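Side-chain contacts in phospholipase C-beta (PLC-beta) (Sepia officinalis, PDB 3QR0), which is a multidomain phospholipase of the PLC-beta family, joining a PH domain, EF-hand-like helices, a TIM-barrel core made of X and Y regions, and a C2 domain: residues G233-L238 and G243-V248; P585-N590 and C802-D807; E674-G677 and V683-K686. One frame throughout, in Å; residues are numbered along the deposited sequence.

Contact 1 (G233-L238 and G243-V248); sequences GIFKEL and GNITTV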
ATOM      1  N   GLY A 233      33.529  -3.286   7.860  1.00 34.75           N
ATOM      2  CA  GLY A 233      33.717  -4.548   7.152  1.00 34.33           C
ATOM      3  C   GLY A 233      33.265  -4.480   5.702  1.00 33.32           C
ATOM      4  O   GLY A 233      33.917  -5.031   4.818  1.00 33.30           O
ATOM      5  N   ILE A 234      32.153  -3.794   5.450  1.00 32.22           N
ATOM      6  CA  ILE A 234      31.638  -3.648   4.084  1.00 31.57           C
ATOM      7  C   ILE A 234      32.572  -2.779   3.233  1.00 31.93           C
ATOM      8  O   ILE A 234      32.835  -3.086   2.072  1.00 31.38           O
ATOM      9  CB  ILE A 234      30.207  -3.070   4.077  1.00 30.83           C
ATOM     10  CG1 ILE A 234      29.224  -4.089   4.663  1.00 30.50           C
ATOM     11  CG2 ILE A 234      29.787  -2.683   2.664  1.00 30.04           C
ATOM     12  CD1 ILE A 234      27.855  -3.509   4.983  1.00 28.80           C
ATOM     13  N   PHE A 235      33.080  -1.703   3.825  1.00 32.39           N
ATOM     14  CA  PHE A 235      34.051  -0.843   3.153  1.00 33.05           C
ATOM     15  C   PHE A 235      35.327  -1.617   2.785  1.00 34.00           C
ATOM     16  O   PHE A 235      35.829  -1.498   1.668  1.00 33.81           O
ATOM     17  CB  PHE A 235      34.385   0.359   4.037  1.00 33.30           C
ATOM     18  CG  PHE A 235      35.258   1.371   3.369  1.00 34.11           C
ATOM     19  CD1 PHE A 235      34.747   2.191   2.370  1.00 33.92           C
ATOM     20  CD2 PHE A 235      36.592   1.508   3.731  1.00 35.19           C
ATOM     21  CE1 PHE A 235      35.553   3.133   1.749  1.00 34.54           C
ATOM     22  CE2 PHE A 235      37.398   2.447   3.113  1.00 36.07           C
ATOM     23  CZ  PHE A 235      36.873   3.259   2.118  1.00 35.15           C
ATOM     24  N   LYS A 236      35.832  -2.413   3.723  1.00 34.89           N
ATOM     25  CA  LYS A 236      37.002  -3.265   3.484  1.00 36.14           C
ATOM     26  C   LYS A 236      36.764  -4.227   2.314  1.00 35.97           C
ATOM     27  O   LYS A 236      37.627  -4.402   1.453  1.00 36.24           O
ATOM     28  CB  LYS A 236      37.340  -4.054   4.756  1.00 36.85           C
ATOM     29  CG  LYS A 236      38.570  -4.953   4.648  1.00 38.74           C
ATOM     30  CD  LYS A 236      38.915  -5.568   5.997  1.00 40.65           C
ATOM     31  CE  LYS A 236      40.185  -6.404   5.933  1.00 42.30           C
ATOM     32  NZ  LYS A 236      39.999  -7.642   5.129  1.00 43.06           N
ATOM     33  N   GLU A 237      35.581  -4.836   2.303  1.00 35.56           N
ATOM     34  CA  GLU A 237      35.145  -5.742   1.239  1.00 35.60           C
ATOM     35  C   GLU A 237      35.153  -5.064  -0.138  1.00 34.90           C
ATOM     36  O   GLU A 237      35.777  -5.569  -1.075  1.00 34.91           O
ATOM     37  CB  GLU A 237      33.736  -6.266   1.570  1.00 35.32           C
ATOM     38  CG  GLU A 237      33.098  -7.222   0.551  1.00 36.73           C
ATOM     39  CD  GLU A 237      31.621  -7.503   0.857  1.00 38.12           C
ATOM     40  OE1 GLU A 237      30.864  -6.551   1.120  1.00 39.89           O
ATOM     41  OE2 GLU A 237      31.205  -8.678   0.818  1.00 41.63           O
ATOM     42  N   LEU A 238      34.475  -3.921  -0.251  1.00 33.78           N
ATOM     43  CA  LEU A 238      34.322  -3.241  -1.549  1.00 33.29           C
ATOM     44  C   LEU A 238      35.600  -2.562  -2.039  1.00 33.80           C
ATOM     45  O   LEU A 238      35.793  -2.407  -3.246  1.00 33.53           O
ATOM     46  CB  LEU A 238      33.185  -2.212  -1.498  1.00 32.46           C
ATOM     47  CG  LEU A 238      31.801  -2.757  -1.132  1.00 31.92           C
ATOM     48  CD1 LEU A 238      30.736  -1.678  -1.323  1.00 31.33           C
ATOM     49  CD2 LEU A 238      31.461  -4.002  -1.939  1.00 31.91           C
ATOM     50  N   GLY A 243      42.547   0.611   0.393  1.00 39.53           N
ATOM     51  CA  GLY A 243      42.411   2.024   0.737  1.00 39.13           C
ATOM     52  C   GLY A 243      41.004   2.472   0.403  1.00 37.59           C
ATOM     53  O   GLY A 243      40.045   1.754   0.676  1.00 37.28           O
ATOM     54  N   ASN A 244      40.874   3.644  -0.209  1.00 36.77           N
ATOM     55  CA  ASN A 244      39.564   4.137  -0.618  1.00 35.26           C
ATOM     56  C   ASN A 244      38.965   3.316  -1.766  1.00 34.26           C
ATOM     57  O   ASN A 244      39.677   2.598  -2.471  1.00 34.60           O
ATOM     58  CB  ASN A 244      39.640   5.617  -0.998  1.00 35.48           C
ATOM     59  CG  ASN A 244      39.812   6.527   0.213  1.00 35.57           C
ATOM     60  OD1 ASN A 244      39.312   6.241   1.301  1.00 36.17           O
ATOM     61  ND2 ASN A 244      40.513   7.635   0.019  1.00 34.98           N
ATOM     62  N   ILE A 245      37.649   3.402  -1.923  1.00 32.70           N
ATOM     63  CA  ILE A 245      36.965   2.758  -3.038  1.00 31.73           C
ATOM     64  C   ILE A 245      37.203   3.621  -4.273  1.00 31.72           C
ATOM     65  O   ILE A 245      36.777   4.775  -4.314  1.00 31.38           O
ATOM     66  CB  ILE A 245      35.445   2.619  -2.778  1.00 30.85           C
ATOM     67  CG1 ILE A 245      35.181   1.713  -1.568  1.00 30.84           C
ATOM     68  CG2 ILE A 245      34.730   2.056  -4.001  1.00 29.65           C
ATOM     69  CD1 ILE A 245      33.717   1.668  -1.141  1.00 29.78           C
ATOM     70  N   THR A 246      37.909   3.067  -5.259  1.00 31.74           N
ATOM     71  CA  THR A 246      38.190   3.782  -6.506  1.00 31.76           C
ATOM     72  C   THR A 246      36.956   3.797  -7.416  1.00 30.79           C
ATOM     73  O   THR A 246      36.006   3.044  -7.198  1.00 29.90           O
ATOM     74  CB  THR A 246      39.370   3.151  -7.273  1.00 32.48           C
ATOM     75  OG1 THR A 246      39.018   1.830  -7.706  1.00 32.15           O
ATOM     76  CG2 THR A 246      40.625   3.084  -6.392  1.00 33.62           C
ATOM     77  N   THR A 247      36.985   4.658  -8.432  1.00 30.71           N
ATOM     78  CA  THR A 247      35.916   4.739  -9.433  1.00 30.17           C
ATOM     79  C   THR A 247      35.581   3.377 -10.040  1.00 29.77           C
ATOM     80  O   THR A 247      34.412   3.015 -10.159  1.00 29.40           O
ATOM     81  CB  THR A 247      36.297   5.702 -10.575  1.00 30.68           C
ATOM     82  OG1 THR A 247      36.471   7.020 -10.045  1.00 30.89           O
ATOM     83  CG2 THR A 247      35.221   5.725 -11.659  1.00 29.85           C
ATOM     84  N   VAL A 248      36.613   2.622 -10.401  1.00 30.59           N
ATOM     85  CA  VAL A 248      36.437   1.310 -11.022  1.00 30.51           C
ATOM     86  C   VAL A 248      35.853   0.298 -10.032  1.00 29.92           C
ATOM     87  O   VAL A 248      34.971  -0.484 -10.391  1.00 29.21           O
ATOM     88  CB  VAL A 248      37.759   0.798 -11.617  1.00 31.35           C
ATOM     89  CG1 VAL A 248      37.610  -0.622 -12.136  1.00 31.72           C
ATOM     90  CG2 VAL A 248      38.205   1.720 -12.743  1.00 32.30           C
TER
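Leu-238, in the last turn of helix 230-238, and Ile-245, in the short strand that follows the loop, bring their backbones closest, with Leu-238 CA and Ile-245 CA 6.7 Å apart. Four residues separate the two segments. Gly-243 enters the second one with phi 118°, a conformation open mainly to glycine, and the chain then runs extended through Asn-244 and Ile-245 before helix 247-257 begins. Thr-246 is the N-cap of that helix, its OG1 hydrogen-bonded to Met-249 N.

The contact itself is apolar and rests on three side chains. Phe-235 has its CG anti to the backbone N (chi1 -174°), which carries the ring off the helix and across to the returning chain. Ile-245 points toward the helix and crosses the ring obliquely: its CG1 lies 3.6 Å from Phe-235 CE1, and the methyl beyond it, Ile-245 CD1, is 3.7 Å from Phe-235 CD1. The same methyl reaches the base of the leucine, with Ile-245 CD1 3.9 Å from Leu-238 CB, so the tip of the isoleucine is shared between two residues one helical turn apart. Further out, the ring meets backbone, Phe-235 CE2 approaching Gly-243 O at 3.7 Å and Phe-235 CZ lying 3.9 Å from Asn-244 CA. The amide of Asn-244 looks to another partner, its ND2 being hydrogen-bonded to Gln-296 OE1.

Helix, loop, short strand and helix follow one another as in an EF-hand. Ile-245 pairs through its backbone with Leu-297 in a two-stranded antiparallel sheet, the usual link between paired EF-hand loops. Leu-302 of helix 299-307 packs on Phe-235, Leu-238 and Ile-245 alike, while Phe-253 and Met-257 of helix 247-257 pack on Leu-238.

Contact 2 (P585-N590 and C802-D807); sequences PQIYWN and CAFEDD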
ATOM      1  N   PRO A 585      -3.889 -13.845  -0.247  1.00 20.29           N
ATOM      2  CA  PRO A 585      -4.412 -13.712  -1.609  1.00 20.36           C
ATOM      3  C   PRO A 585      -3.627 -14.471  -2.687  1.00 20.35           C
ATOM      4  O   PRO A 585      -4.218 -14.873  -3.689  1.00 20.28           O
ATOM      5  CB  PRO A 585      -4.378 -12.201  -1.857  1.00 19.95           C
ATOM      6  CG  PRO A 585      -3.357 -11.682  -0.907  1.00 20.02           C
ATOM      7  CD  PRO A 585      -3.427 -12.555   0.293  1.00 20.05           C
ATOM      8  N   GLN A 586      -2.323 -14.676  -2.480  1.00 20.55           N
ATOM      9  CA  GLN A 586      -1.507 -15.482  -3.391  1.00 20.92           C
ATOM     10  C   GLN A 586      -2.147 -16.840  -3.706  1.00 21.40           C
ATOM     11  O   GLN A 586      -1.999 -17.344  -4.814  1.00 21.28           O
ATOM     12  CB  GLN A 586      -0.093 -15.706  -2.828  1.00 21.28           C
ATOM     13  CG  GLN A 586       0.901 -14.567  -3.103  1.00 21.58           C
ATOM     14  CD  GLN A 586       0.757 -13.375  -2.167  1.00 22.48           C
ATOM     15  OE1 GLN A 586      -0.051 -13.384  -1.230  1.00 21.77           O
ATOM     16  NE2 GLN A 586       1.547 -12.333  -2.423  1.00 22.60           N
ATOM     17  N   ILE A 587      -2.852 -17.433  -2.736  1.00 21.57           N
ATOM     18  CA  ILE A 587      -3.511 -18.725  -2.957  1.00 22.06           C
ATOM     19  C   ILE A 587      -4.318 -18.696  -4.258  1.00 22.18           C
ATOM     20  O   ILE A 587      -4.279 -19.642  -5.045  1.00 22.51           O
ATOM     21  CB  ILE A 587      -4.457 -19.113  -1.788  1.00 22.24           C
ATOM     22  CG1 ILE A 587      -3.655 -19.412  -0.516  1.00 23.06           C
ATOM     23  CG2 ILE A 587      -5.295 -20.349  -2.163  1.00 22.10           C
ATOM     24  CD1 ILE A 587      -4.508 -19.484   0.748  1.00 23.92           C
ATOM     25  N   TYR A 588      -5.039 -17.596  -4.474  1.00 21.72           N
ATOM     26  CA  TYR A 588      -5.935 -17.462  -5.614  1.00 21.44           C
ATOM     27  C   TYR A 588      -5.292 -16.726  -6.793  1.00 21.27           C
ATOM     28  O   TYR A 588      -5.593 -17.037  -7.948  1.00 21.24           O
ATOM     29  CB  TYR A 588      -7.253 -16.822  -5.157  1.00 21.45           C
ATOM     30  CG  TYR A 588      -7.871 -17.652  -4.050  1.00 21.51           C
ATOM     31  CD1 TYR A 588      -8.513 -18.850  -4.338  1.00 22.14           C
ATOM     32  CD2 TYR A 588      -7.738 -17.287  -2.715  1.00 21.36           C
ATOM     33  CE1 TYR A 588      -9.044 -19.640  -3.336  1.00 22.67           C
ATOM     34  CE2 TYR A 588      -8.266 -18.074  -1.704  1.00 21.90           C
ATOM     35  CZ  TYR A 588      -8.918 -19.248  -2.026  1.00 22.14           C
ATOM     36  OH  TYR A 588      -9.445 -20.039  -1.038  1.00 23.52           O
ATOM     37  N   TRP A 589      -4.397 -15.778  -6.515  1.00 20.89           N
ATOM     38  CA  TRP A 589      -3.618 -15.145  -7.588  1.00 21.15           C
ATOM     39  C   TRP A 589      -2.769 -16.169  -8.346  1.00 21.62           C
ATOM     40  O   TRP A 589      -2.500 -15.987  -9.541  1.00 21.86           O
ATOM     41  CB  TRP A 589      -2.696 -14.045  -7.055  1.00 20.80           C
ATOM     42  CG  TRP A 589      -3.388 -12.822  -6.576  1.00 20.32           C
ATOM     43  CD1 TRP A 589      -4.585 -12.322  -7.005  1.00 20.78           C
ATOM     44  CD2 TRP A 589      -2.900 -11.905  -5.598  1.00 21.48           C
ATOM     45  NE1 TRP A 589      -4.884 -11.159  -6.335  1.00 20.09           N
ATOM     46  CE2 TRP A 589      -3.864 -10.878  -5.467  1.00 20.73           C
ATOM     47  CE3 TRP A 589      -1.744 -11.849  -4.815  1.00 21.59           C
ATOM     48  CZ2 TRP A 589      -3.704  -9.817  -4.588  1.00 21.32           C
ATOM     49  CZ3 TRP A 589      -1.589 -10.790  -3.940  1.00 21.88           C
ATOM     50  CH2 TRP A 589      -2.561  -9.790  -3.836  1.00 21.87           C
ATOM     51  N   ASN A 590      -2.355 -17.234  -7.654  1.00 21.81           N
ATOM     52  CA  ASN A 590      -1.596 -18.327  -8.279  1.00 22.41           C
ATOM     53  C   ASN A 590      -2.392 -19.070  -9.358  1.00 22.65           C
ATOM     54  O   ASN A 590      -1.801 -19.655 -10.258  1.00 23.27           O
ATOM     55  CB  ASN A 590      -1.124 -19.346  -7.230  1.00 22.49           C
ATOM     56  CG  ASN A 590      -0.078 -18.785  -6.279  1.00 22.86           C
ATOM     57  OD1 ASN A 590       0.667 -17.856  -6.612  1.00 23.69           O
ATOM     58  ND2 ASN A 590      -0.018 -19.356  -5.075  1.00 22.59           N
ATOM     59  N   CYS A 802      -1.254 -25.673   3.266  1.00 28.96           N
ATOM     60  CA  CYS A 802      -0.881 -25.446   4.666  1.00 29.32           C
ATOM     61  C   CYS A 802       0.292 -24.468   4.815  1.00 28.74           C
ATOM     62  O   CYS A 802       0.397 -23.792   5.835  1.00 28.58           O
ATOM     63  CB  CYS A 802      -0.555 -26.768   5.366  1.00 30.24           C
ATOM     64  SG  CYS A 802      -2.001 -27.841   5.620  1.00 32.75           S
ATOM     65  N   ALA A 803       1.156 -24.379   3.801  1.00 28.17           N
ATOM     66  CA  ALA A 803       2.286 -23.431   3.822  1.00 27.82           C
ATOM     67  C   ALA A 803       1.878 -21.967   4.055  1.00 26.92           C
ATOM     68  O   ALA A 803       2.680 -21.180   4.545  1.00 26.85           O
ATOM     69  CB  ALA A 803       3.095 -23.538   2.531  1.00 27.54           C
ATOM     70  N   PHE A 804       0.649 -21.606   3.687  1.00 26.86           N
ATOM     71  CA  PHE A 804       0.146 -20.233   3.862  1.00 26.38           C
ATOM     72  C   PHE A 804      -0.335 -19.896   5.272  1.00 26.88           C
ATOM     73  O   PHE A 804      -0.476 -18.714   5.615  1.00 25.98           O
ATOM     74  CB  PHE A 804      -0.993 -19.976   2.879  1.00 25.95           C
ATOM     75  CG  PHE A 804      -0.560 -20.017   1.452  1.00 25.84           C
ATOM     76  CD1 PHE A 804       0.028 -18.902   0.862  1.00 25.39           C
ATOM     77  CD2 PHE A 804      -0.714 -21.169   0.701  1.00 25.20           C
ATOM     78  CE1 PHE A 804       0.445 -18.939  -0.461  1.00 25.33           C
ATOM     79  CE2 PHE A 804      -0.305 -21.208  -0.623  1.00 26.05           C
ATOM     80  CZ  PHE A 804       0.274 -20.099  -1.205  1.00 25.21           C
ATOM     81  N   GLU A 805      -0.584 -20.921   6.086  1.00 27.84           N
ATOM     82  CA  GLU A 805      -1.184 -20.718   7.404  1.00 28.73           C
ATOM     83  C   GLU A 805      -0.206 -20.060   8.366  1.00 28.99           C
ATOM     84  O   GLU A 805       1.014 -20.112   8.166  1.00 29.04           O
ATOM     85  CB  GLU A 805      -1.685 -22.045   7.985  1.00 29.73           C
ATOM     86  CG  GLU A 805      -2.816 -22.691   7.192  1.00 31.26           C
ATOM     87  CD  GLU A 805      -4.091 -21.860   7.175  1.00 33.35           C
ATOM     88  OE1 GLU A 805      -4.394 -21.205   8.196  1.00 35.23           O
ATOM     89  OE2 GLU A 805      -4.794 -21.857   6.139  1.00 33.95           O
ATOM     90  N   ASP A 806      -0.754 -19.438   9.407  1.00 29.59           N
ATOM     91  CA  ASP A 806       0.050 -18.795  10.453  1.00 30.38           C
ATOM     92  C   ASP A 806       0.961 -19.783  11.195  1.00 31.34           C
ATOM     93  O   ASP A 806       1.990 -19.383  11.737  1.00 31.96           O
ATOM     94  CB  ASP A 806      -0.856 -18.064  11.457  1.00 30.54           C
ATOM     95  CG  ASP A 806      -1.500 -16.807  10.879  1.00 30.69           C
ATOM     96  OD1 ASP A 806      -1.264 -16.458   9.696  1.00 30.66           O
ATOM     97  OD2 ASP A 806      -2.251 -16.146  11.628  1.00 31.69           O
ATOM     98  N   ASP A 807       0.576 -21.059  11.225  1.00 32.13           N
ATOM     99  CA  ASP A 807       1.409 -22.134  11.770  1.00 33.02           C
ATOM    100  C   ASP A 807       1.366 -23.322  10.797  1.00 33.29           C
ATOM    101  O   ASP A 807       0.552 -24.235  10.961  1.00 32.99           O
ATOM    102  CB  ASP A 807       0.910 -22.532  13.164  1.00 33.74           C
ATOM    103  CG  ASP A 807       1.817 -23.546  13.854  1.00 35.25           C
ATOM    104  OD1 ASP A 807       2.672 -24.171  13.189  1.00 35.35           O
ATOM    105  OD2 ASP A 807       1.654 -23.734  15.081  1.00 38.34           O
TER
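Ile-587 sets its CG1 over the centre of one face of the Phe-804 ring, 3.6 Å from the centroid and only 11° off the normal, a well-formed CH-pi contact. This is the tight part. The two side chains slide past each other in opposite directions, so that Ile-587 CD1 runs on toward the root of the ring and ends 4.0 Å from Phe-804 CG. The other branch of the isoleucine is also used: Ile-587 CG2 sits over the centre of the Tyr-588 ring, 3.7 Å above its plane, which wedges the residue between two aromatic faces.

Beyond the isoleucine the fit is looser. Gln-586 CB lies 4.0 Å from Phe-804 CE1, but the chain bends at chi2 (80°) and takes its amide away from the phenylalanine. Asn-590 comes at the far end of the ring, its ND2 4.0 Å from Phe-804 CZ, with amide and ring planes 45° apart; that nitrogen is hydrogen-bonded to Gly-677 O. After Phe-804 the chain turns outward, and the exposed Glu-805 side chain stays clear of 585-590. Exposed Asp-807 then caps helix 808-815 through Ala-810 N.

Val-584 and Thr-682 add to the packing round Phe-804, and Leu-553 of helix 546-555 touches Ile-587. The result is a single aromatic side chain from the loop between helices 793-800 and 808-815, set against the short helix 586-589 of the Y region of the TIM barrel, consistent with the C-terminal extension that leans on the catalytic core in PLC-beta relatives.

Contact 3 (E674-G677 and V683-K686); sequences EMYG and VRKK. With GOL (glycerol), chain E.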
ATOM      1  N   GLU A 674       9.840 -13.624   5.342  1.00 22.88           N
ATOM      2  CA  GLU A 674       8.914 -14.613   4.797  1.00 23.31           C
ATOM      3  C   GLU A 674       8.802 -14.461   3.286  1.00 23.13           C
ATOM      4  O   GLU A 674       9.160 -13.416   2.725  1.00 22.88           O
ATOM      5  CB  GLU A 674       7.536 -14.477   5.465  1.00 23.12           C
ATOM      6  CG  GLU A 674       7.552 -14.917   6.928  1.00 24.08           C
ATOM      7  CD  GLU A 674       6.176 -15.130   7.544  1.00 24.16           C
ATOM      8  OE1 GLU A 674       5.147 -14.773   6.925  1.00 22.98           O
ATOM      9  OE2 GLU A 674       6.134 -15.683   8.667  1.00 26.18           O
ATOM     10  N   MET A 675       8.324 -15.517   2.632  1.00 23.63           N
ATOM     11  CA  MET A 675       8.042 -15.481   1.202  1.00 24.06           C
ATOM     12  C   MET A 675       6.647 -16.037   0.939  1.00 24.07           C
ATOM     13  O   MET A 675       6.247 -17.038   1.548  1.00 24.44           O
ATOM     14  CB  MET A 675       9.098 -16.270   0.417  1.00 24.82           C
ATOM     15  CG  MET A 675       8.906 -16.251  -1.095  1.00 26.09           C
ATOM     16  SD  MET A 675      10.328 -16.840  -2.048  1.00 31.77           S
ATOM     17  CE  MET A 675      11.630 -15.759  -1.445  1.00 27.85           C
ATOM     18  N   TYR A 676       5.911 -15.374   0.046  1.00 23.31           N
ATOM     19  CA  TYR A 676       4.580 -15.817  -0.380  1.00 23.18           C
ATOM     20  C   TYR A 676       4.538 -15.833  -1.897  1.00 23.11           C
ATOM     21  O   TYR A 676       4.936 -14.864  -2.549  1.00 22.82           O
ATOM     22  CB  TYR A 676       3.472 -14.891   0.152  1.00 22.76           C
ATOM     23  CG  TYR A 676       3.752 -14.341   1.522  1.00 22.51           C
ATOM     24  CD1 TYR A 676       3.621 -15.137   2.654  1.00 23.93           C
ATOM     25  CD2 TYR A 676       4.171 -13.029   1.691  1.00 22.53           C
ATOM     26  CE1 TYR A 676       3.901 -14.638   3.925  1.00 23.11           C
ATOM     27  CE2 TYR A 676       4.452 -12.523   2.953  1.00 23.14           C
ATOM     28  CZ  TYR A 676       4.311 -13.331   4.066  1.00 22.40           C
ATOM     29  OH  TYR A 676       4.589 -12.827   5.322  1.00 22.49           O
ATOM     30  N   GLY A 677       4.059 -16.936  -2.452  1.00 23.31           N
ATOM     31  CA  GLY A 677       3.938 -17.093  -3.898  1.00 23.29           C
ATOM     32  C   GLY A 677       3.213 -18.387  -4.166  1.00 23.55           C
ATOM     33  O   GLY A 677       2.207 -18.667  -3.529  1.00 23.78           O
ATOM     34  N   VAL A 683       7.046 -19.594   2.285  1.00 24.36           N
ATOM     35  CA  VAL A 683       7.811 -19.895   3.490  1.00 24.77           C
ATOM     36  C   VAL A 683       7.383 -18.954   4.610  1.00 24.69           C
ATOM     37  O   VAL A 683       7.606 -17.735   4.534  1.00 24.19           O
ATOM     38  CB  VAL A 683       9.327 -19.724   3.244  1.00 25.14           C
ATOM     39  CG1 VAL A 683      10.114 -19.996   4.527  1.00 25.80           C
ATOM     40  CG2 VAL A 683       9.799 -20.640   2.114  1.00 24.49           C
ATOM     41  N   ARG A 684       6.756 -19.525   5.636  1.00 25.10           N
ATOM     42  CA  ARG A 684       6.343 -18.777   6.816  1.00 25.09           C
ATOM     43  C   ARG A 684       6.909 -19.388   8.093  1.00 25.78           C
ATOM     44  O   ARG A 684       7.070 -20.603   8.187  1.00 25.55           O
ATOM     45  CB  ARG A 684       4.823 -18.742   6.899  1.00 24.65           C
ATOM     46  CG  ARG A 684       4.179 -17.988   5.748  1.00 24.44           C
ATOM     47  CD  ARG A 684       2.765 -17.575   6.084  1.00 23.90           C
ATOM     48  NE  ARG A 684       2.730 -16.574   7.144  1.00 24.26           N
ATOM     49  CZ  ARG A 684       1.633 -16.187   7.792  1.00 25.25           C
ATOM     50  NH1 ARG A 684       0.442 -16.707   7.495  1.00 25.63           N
ATOM     51  NH2 ARG A 684       1.727 -15.273   8.744  1.00 25.64           N
ATOM     52  N   LYS A 685       7.194 -18.524   9.067  1.00 26.30           N
ATOM     53  CA  LYS A 685       7.657 -18.922  10.401  1.00 27.45           C
ATOM     54  C   LYS A 685       8.909 -19.804  10.361  1.00 28.23           C
ATOM     55  O   LYS A 685       9.015 -20.766  11.121  1.00 29.23           O
ATOM     56  CB  LYS A 685       6.543 -19.645  11.175  1.00 28.06           C
ATOM     57  CG  LYS A 685       5.234 -18.887  11.279  1.00 28.30           C
ATOM     58  CD  LYS A 685       5.363 -17.603  12.096  1.00 29.60           C
ATOM     59  CE  LYS A 685       3.991 -16.957  12.305  1.00 30.13           C
ATOM     60  NZ  LYS A 685       4.078 -15.536  12.756  1.00 30.61           N
ATOM     61  N   LYS A 686       9.847 -19.471   9.478  1.00 28.07           N
ATOM     62  CA  LYS A 686      11.095 -20.229   9.345  1.00 28.97           C
ATOM     63  C   LYS A 686      12.316 -19.410   9.773  1.00 28.44           C
ATOM     64  O   LYS A 686      13.206 -19.943  10.429  1.00 28.87           O
ATOM     65  CB  LYS A 686      11.274 -20.707   7.901  1.00 29.11           C
ATOM     66  CG  LYS A 686      12.508 -21.584   7.674  1.00 31.48           C
ATOM     67  CD  LYS A 686      12.630 -22.009   6.209  1.00 33.40           C
ATOM     68  CE  LYS A 686      13.776 -22.999   6.011  1.00 35.84           C
ATOM     69  NZ  LYS A 686      13.698 -23.678   4.683  1.00 37.93           N
TER
HETATM   70  C1  GOL E1202       5.716 -12.887  11.054  1.00 41.98           C
HETATM   71  O1  GOL E1202       5.844 -13.457  12.337  1.00 42.66           O
HETATM   72  C2  GOL E1202       4.351 -13.270  10.508  1.00 41.50           C
HETATM   73  O2  GOL E1202       4.358 -14.621  10.117  1.00 39.31           O
HETATM   74  C3  GOL E1202       3.976 -12.380   9.330  1.00 42.09           C
HETATM   75  O3  GOL E1202       2.901 -11.547   9.697  1.00 42.28           O
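Glu-674 and Arg-684 cross with their carboxylate and guanidinium planes 70° apart, joined by a salt bridge in which Arg-684 NE donates to Glu-674 OE1 at 3.0 Å. NE comes on the syn side of that oxygen and Tyr-676 OH on the anti side, from opposite faces of the carboxylate; the hydroxyl donates over 2.6 Å to Glu-674 OE1. Arg-684 CD meets the tyrosine ring at its edge, 3.8 Å from Tyr-676 CE1, and the bend at chi3 (67°) beyond it turns NE toward the glutamate. Beneath these side chains Met-675 and Val-683 form an antiparallel hydrogen-bonded pair of the C2 beta-sandwich, Val-683 N to Met-675 O being 2.8 Å, and their side chains face Phe-708 of the other sheet. Tyr-676 and Arg-684 instead pack against Ile-605 of helix 605-613. Glu-674 OE2 takes the Lys-685 backbone N from above the carboxylate plane, at 3.1 Å. A glycerol, probably from the crystallisation liquor, bridges the charges: its O2 donates to Glu-674 OE2 (2.5 Å) and accepts from Arg-684 NH2, while Lys-685 NZ bonds its O1. The remaining arm of the guanidinium, Arg-684 NH1, is salt-bridged to Asp-806 and hydrogen-bonded to Phe-804 O.

In the fold
Contacts 2 and 3 are neighbours, their centres about 9 Å apart, and contact 3 is nested within the long loop that contact 2 closes. Polar links join them, among them Asn-590 ND2, 2.8 Å from Gly-677 O, tying barrel to C2 domain, and Asp-806 OD1, 2.8 Å from Arg-684 NH1, tying the C-terminal chain to that same domain. Barrel, C2 domain and C-terminal chain thus meet at one junction. Contact 1 stands apart in the EF-hand region, its centre about 42 Å from that of contact 2 and 34 Å from that of contact 3. None of the three supplies a calcium ligand; Asn-339, Glu-368, Asp-370 and Glu-417 do.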